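Local coordinates for catabolite control protein A (Lactococcus lactis, PDB 2O20) that probably acts as a global transcriptional regulator of carbon catabolite repression and activation, binding DNA as a member of the LacI family, at residues 156-170 / 315-327. The protein carries 1 engineered substitution. Numbering follows the deposited sequence.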
# COMPACT_ATOMS: atom_id res chain seq x y z
N GLU D 156 -26.01 -4.36 -16.69
CA GLU D 156 -25.73 -5.38 -17.71
C GLU D 156 -24.27 -5.87 -17.62
O GLU D 156 -23.99 -7.05 -17.83
CB GLU D 156 -26.10 -4.86 -19.12
CG GLU D 156 -25.08 -3.90 -19.81
CD GLU D 156 -25.51 -2.44 -19.82
OE1 GLU D 156 -26.69 -2.18 -20.16
OE2 GLU D 156 -24.67 -1.56 -19.52
N ILE D 157 -23.34 -4.98 -17.28
CA ILE D 157 -21.93 -5.33 -17.24
C ILE D 157 -21.68 -6.16 -15.98
O ILE D 157 -22.08 -5.77 -14.89
CB ILE D 157 -21.03 -4.09 -17.25
CG1 ILE D 157 -21.32 -3.24 -18.49
CG2 ILE D 157 -19.55 -4.48 -17.22
CD1 ILE D 157 -20.72 -1.86 -18.44
N PRO D 158 -21.02 -7.34 -16.12
CA PRO D 158 -20.67 -8.13 -14.92
C PRO D 158 -19.92 -7.34 -13.84
O PRO D 158 -19.09 -6.48 -14.15
CB PRO D 158 -19.83 -9.27 -15.50
CG PRO D 158 -20.34 -9.42 -16.90
CD PRO D 158 -20.60 -8.02 -17.36
N SER D 159 -20.21 -7.64 -12.57
CA SER D 159 -19.59 -6.94 -11.44
C SER D 159 -19.52 -7.80 -10.17
O SER D 159 -20.31 -8.73 -10.00
CB SER D 159 -20.30 -5.61 -11.15
OG SER D 159 -21.51 -5.77 -10.43
N VAL D 160 -18.54 -7.52 -9.34
CA VAL D 160 -18.38 -8.15 -8.03
C VAL D 160 -18.17 -7.06 -6.97
O VAL D 160 -17.25 -6.24 -7.08
CB VAL D 160 -17.21 -9.14 -8.02
CG1 VAL D 160 -17.19 -9.95 -6.69
CG2 VAL D 160 -17.30 -10.06 -9.22
N ASN D 161 -19.01 -7.09 -5.93
CA ASN D 161 -19.08 -6.05 -4.92
C ASN D 161 -19.55 -6.66 -3.59
O ASN D 161 -20.01 -7.80 -3.57
CB ASN D 161 -20.08 -4.94 -5.34
CG ASN D 161 -19.61 -4.12 -6.52
OD1 ASN D 161 -18.86 -3.14 -6.38
ND2 ASN D 161 -20.06 -4.50 -7.70
N ILE D 162 -19.44 -5.89 -2.51
CA ILE D 162 -20.25 -6.11 -1.29
C ILE D 162 -21.60 -5.41 -1.44
O ILE D 162 -21.84 -4.73 -2.45
CB ILE D 162 -19.52 -5.72 0.07
CG1 ILE D 162 -19.31 -4.21 0.23
CG2 ILE D 162 -18.23 -6.51 0.23
CD1 ILE D 162 -19.32 -3.76 1.67
N ASP D 163 -22.49 -5.63 -0.47
CA ASP D 163 -23.79 -4.94 -0.36
C ASP D 163 -23.52 -3.61 0.38
O ASP D 163 -23.48 -3.55 1.61
CB ASP D 163 -24.81 -5.85 0.38
CG ASP D 163 -26.18 -5.23 0.49
OD1 ASP D 163 -26.32 -4.02 0.24
OD2 ASP D 163 -27.16 -5.95 0.83
N TYR D 164 -23.30 -2.54 -0.38
CA TYR D 164 -22.96 -1.22 0.22
C TYR D 164 -24.09 -0.60 1.06
O TYR D 164 -23.85 0.12 2.06
CB TYR D 164 -22.54 -0.24 -0.88
CG TYR D 164 -21.37 -0.72 -1.71
CD1 TYR D 164 -20.08 -0.77 -1.18
CD2 TYR D 164 -21.54 -1.09 -3.03
CE1 TYR D 164 -19.01 -1.20 -1.93
CE2 TYR D 164 -20.45 -1.53 -3.80
CZ TYR D 164 -19.19 -1.57 -3.24
OH TYR D 164 -18.10 -2.00 -3.98
N HIS D 165 -25.32 -0.86 0.65
CA HIS D 165 -26.51 -0.42 1.38
C HIS D 165 -26.51 -0.99 2.81
O HIS D 165 -26.56 -0.27 3.80
CB HIS D 165 -27.75 -0.85 0.62
CG HIS D 165 -29.03 -0.59 1.34
ND1 HIS D 165 -29.52 -1.43 2.32
CD2 HIS D 165 -29.94 0.41 1.21
CE1 HIS D 165 -30.67 -0.96 2.77
NE2 HIS D 165 -30.95 0.15 2.11
N LEU D 166 -26.39 -2.30 2.89
CA LEU D 166 -26.40 -2.98 4.19
C LEU D 166 -25.21 -2.56 5.06
O LEU D 166 -25.37 -2.31 6.26
CB LEU D 166 -26.45 -4.52 3.98
CG LEU D 166 -26.42 -5.41 5.21
CD1 LEU D 166 -27.67 -5.18 6.06
CD2 LEU D 166 -26.31 -6.87 4.78
N ALA D 167 -24.01 -2.49 4.48
CA ALA D 167 -22.83 -2.01 5.22
C ALA D 167 -23.00 -0.59 5.78
O ALA D 167 -22.66 -0.32 6.92
CB ALA D 167 -21.57 -2.11 4.34
N ALA D 168 -23.55 0.31 4.96
CA ALA D 168 -23.80 1.70 5.38
C ALA D 168 -24.92 1.77 6.45
O ALA D 168 -24.81 2.55 7.40
CB ALA D 168 -24.14 2.57 4.16
N TYR D 169 -25.95 0.94 6.33
CA TYR D 169 -27.00 0.81 7.35
C TYR D 169 -26.43 0.32 8.69
O TYR D 169 -26.66 0.96 9.71
CB TYR D 169 -28.14 -0.12 6.88
CG TYR D 169 -29.19 -0.40 7.93
CD1 TYR D 169 -30.22 0.51 8.18
CD2 TYR D 169 -29.16 -1.58 8.67
CE1 TYR D 169 -31.20 0.24 9.15
CE2 TYR D 169 -30.12 -1.88 9.62
CZ TYR D 169 -31.14 -0.95 9.87
OH TYR D 169 -32.09 -1.24 10.82
N GLN D 170 -25.68 -0.79 8.68
CA GLN D 170 -25.11 -1.38 9.91
C GLN D 170 -24.09 -0.41 10.57
O GLN D 170 -24.05 -0.28 11.78
CB GLN D 170 -24.41 -2.70 9.62
CG GLN D 170 -25.35 -3.86 9.29
CD GLN D 170 -24.63 -5.01 8.63
OE1 GLN D 170 -23.47 -4.90 8.25
NE2 GLN D 170 -25.34 -6.14 8.47
N GLU D 315 -24.95 -17.52 -15.91
CA GLU D 315 -26.18 -17.19 -15.20
C GLU D 315 -26.16 -15.85 -14.45
O GLU D 315 -26.79 -14.87 -14.89
CB GLU D 315 -26.52 -18.34 -14.21
CG GLU D 315 -25.42 -19.45 -13.94
CD GLU D 315 -24.08 -18.93 -13.37
OE1 GLU D 315 -24.05 -17.83 -12.78
OE2 GLU D 315 -23.05 -19.64 -13.51
N GLN D 316 -25.41 -15.80 -13.35
CA GLN D 316 -25.45 -14.69 -12.43
C GLN D 316 -24.22 -13.84 -12.62
O GLN D 316 -23.12 -14.28 -12.30
CB GLN D 316 -25.52 -15.21 -11.00
CG GLN D 316 -26.77 -16.02 -10.70
CD GLN D 316 -28.06 -15.26 -10.99
OE1 GLN D 316 -28.92 -15.74 -11.74
NE2 GLN D 316 -28.21 -14.07 -10.39
N ASN D 317 -24.39 -12.63 -13.15
CA ASN D 317 -23.22 -11.74 -13.39
C ASN D 317 -23.12 -10.51 -12.47
O ASN D 317 -22.14 -9.78 -12.54
CB ASN D 317 -23.03 -11.41 -14.88
CG ASN D 317 -24.19 -10.65 -15.49
OD1 ASN D 317 -24.90 -9.92 -14.81
ND2 ASN D 317 -24.36 -10.79 -16.80
N GLN D 318 -24.10 -10.31 -11.58
CA GLN D 318 -24.00 -9.26 -10.55
C GLN D 318 -23.79 -9.96 -9.19
O GLN D 318 -24.75 -10.31 -8.50
CB GLN D 318 -25.26 -8.41 -10.53
CG GLN D 318 -25.70 -7.89 -11.88
CD GLN D 318 -24.71 -6.94 -12.47
OE1 GLN D 318 -24.38 -5.93 -11.86
NE2 GLN D 318 -24.22 -7.26 -13.67
N LEU D 319 -22.52 -10.17 -8.85
CA LEU D 319 -22.17 -10.98 -7.68
C LEU D 319 -21.92 -10.13 -6.45
O LEU D 319 -21.29 -9.09 -6.55
CB LEU D 319 -20.94 -11.82 -7.99
CG LEU D 319 -21.06 -12.78 -9.19
CD1 LEU D 319 -19.78 -13.56 -9.31
CD2 LEU D 319 -22.25 -13.70 -9.06
N VAL D 320 -22.41 -10.57 -5.29
CA VAL D 320 -22.33 -9.80 -4.05
C VAL D 320 -21.75 -10.70 -2.96
O VAL D 320 -22.28 -11.78 -2.70
CB VAL D 320 -23.72 -9.28 -3.64
CG1 VAL D 320 -23.67 -8.49 -2.32
CG2 VAL D 320 -24.32 -8.46 -4.76
N LEU D 321 -20.63 -10.28 -2.38
CA LEU D 321 -19.95 -11.08 -1.37
C LEU D 321 -20.26 -10.55 0.02
O LEU D 321 -20.49 -9.36 0.20
CB LEU D 321 -18.42 -11.08 -1.61
CG LEU D 321 -17.90 -11.55 -2.98
CD1 LEU D 321 -16.37 -11.66 -2.94
CD2 LEU D 321 -18.55 -12.86 -3.46
N ASP D 322 -20.27 -11.42 1.03
CA ASP D 322 -20.56 -10.97 2.39
C ASP D 322 -19.47 -10.06 2.98
O ASP D 322 -18.33 -10.11 2.55
CB ASP D 322 -20.71 -12.15 3.33
CG ASP D 322 -21.85 -13.07 2.95
OD1 ASP D 322 -22.90 -12.59 2.44
OD2 ASP D 322 -21.66 -14.27 3.17
N HIS D 323 -19.83 -9.27 3.99
CA HIS D 323 -18.87 -8.43 4.73
C HIS D 323 -19.16 -8.59 6.23
O HIS D 323 -20.17 -9.17 6.61
CB HIS D 323 -19.04 -6.95 4.35
CG HIS D 323 -20.35 -6.38 4.79
ND1 HIS D 323 -21.51 -6.54 4.06
CD2 HIS D 323 -20.70 -5.69 5.91
CE1 HIS D 323 -22.51 -5.93 4.69
NE2 HIS D 323 -22.05 -5.43 5.82
N GLU D 324 -18.28 -8.05 7.07
CA GLU D 324 -18.46 -8.00 8.53
C GLU D 324 -18.05 -6.60 8.99
O GLU D 324 -17.53 -5.82 8.20
CB GLU D 324 -17.52 -9.00 9.22
CG GLU D 324 -17.61 -10.42 8.75
CD GLU D 324 -16.23 -11.00 8.51
OE1 GLU D 324 -15.61 -10.65 7.47
OE2 GLU D 324 -15.77 -11.81 9.37
N ILE D 325 -18.30 -6.29 10.28
CA ILE D 325 -17.74 -5.07 10.92
C ILE D 325 -16.80 -5.55 12.01
O ILE D 325 -17.16 -6.41 12.83
CB ILE D 325 -18.84 -4.17 11.49
CG1 ILE D 325 -19.66 -3.57 10.33
CG2 ILE D 325 -18.25 -3.06 12.39
CD1 ILE D 325 -20.68 -2.55 10.72
N PHE D 326 -15.56 -5.05 11.97
CA PHE D 326 -14.59 -5.30 13.02
C PHE D 326 -14.50 -4.11 13.97
O PHE D 326 -14.06 -3.03 13.56
CB PHE D 326 -13.21 -5.55 12.40
CG PHE D 326 -13.11 -6.82 11.58
CD1 PHE D 326 -14.01 -7.88 11.75
CD2 PHE D 326 -12.07 -6.97 10.69
CE1 PHE D 326 -13.89 -9.02 10.97
CE2 PHE D 326 -11.94 -8.13 9.93
CZ PHE D 326 -12.85 -9.15 10.08
N SER D 327 -14.88 -4.32 15.23
CA SER D 327 -14.90 -3.23 16.22
C SER D 327 -13.54 -3.07 16.85
O SER D 327 -12.98 -4.04 17.38
CB SER D 327 -15.96 -3.50 17.29
OG SER D 327 -17.26 -3.42 16.73
O HOH W 1 -22.85 -3.99 -12.69
O HOH W 2 -22.07 -6.72 -7.96
O HOH W 3 -22.08 -7.71 1.62
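The edge of a parallel sheet, and the crossing from one subdomain to the other in the periplasmic-binding-protein fold of LacI-family regulators, are both illustrated where strand 318-320 pairs with strand 159-161 and the two segments cross to the second subdomain, one entering helix 164-177 and the other passing beside it to strand 324-326. Four backbone bonds join the strands in parallel register, among them Ser159 N to Asn317 O (2.9 Å) and Leu321 N to Asn161 O (2.8 Å). On the face bearing Val160, its CG1 meets Leu321 CG, and helix 294-309 packs against both side chains. On the face of Ser159 and Gln318, the glutamine chain bends at CG (chi2 -64°), which brings its amide back to the backbone just ahead of strand 159-161. NE2 of Gln318 reaches Ile157 O at 2.9 Å, almost straight but from above the carbonyl plane; its OE1 takes a water proton and a bond from Lys155. A leucine here would probably leave Ile157 O without its amide donor and Lys155 without this acceptor. Past the strands, His323 packs against the first turns of the helix. Ala167 CB sits over one ring face in a CH-pi contact, 4.0 Å from the centroid, while at the ring edge a water links ND1 to Leu321 O and Asp163 N. The Gln170 side chain and the His323 ring meet from opposite directions, amide and ring planes 51° apart, and Gln170 OE1 accepts from His323 NE2 at 2.9 Å.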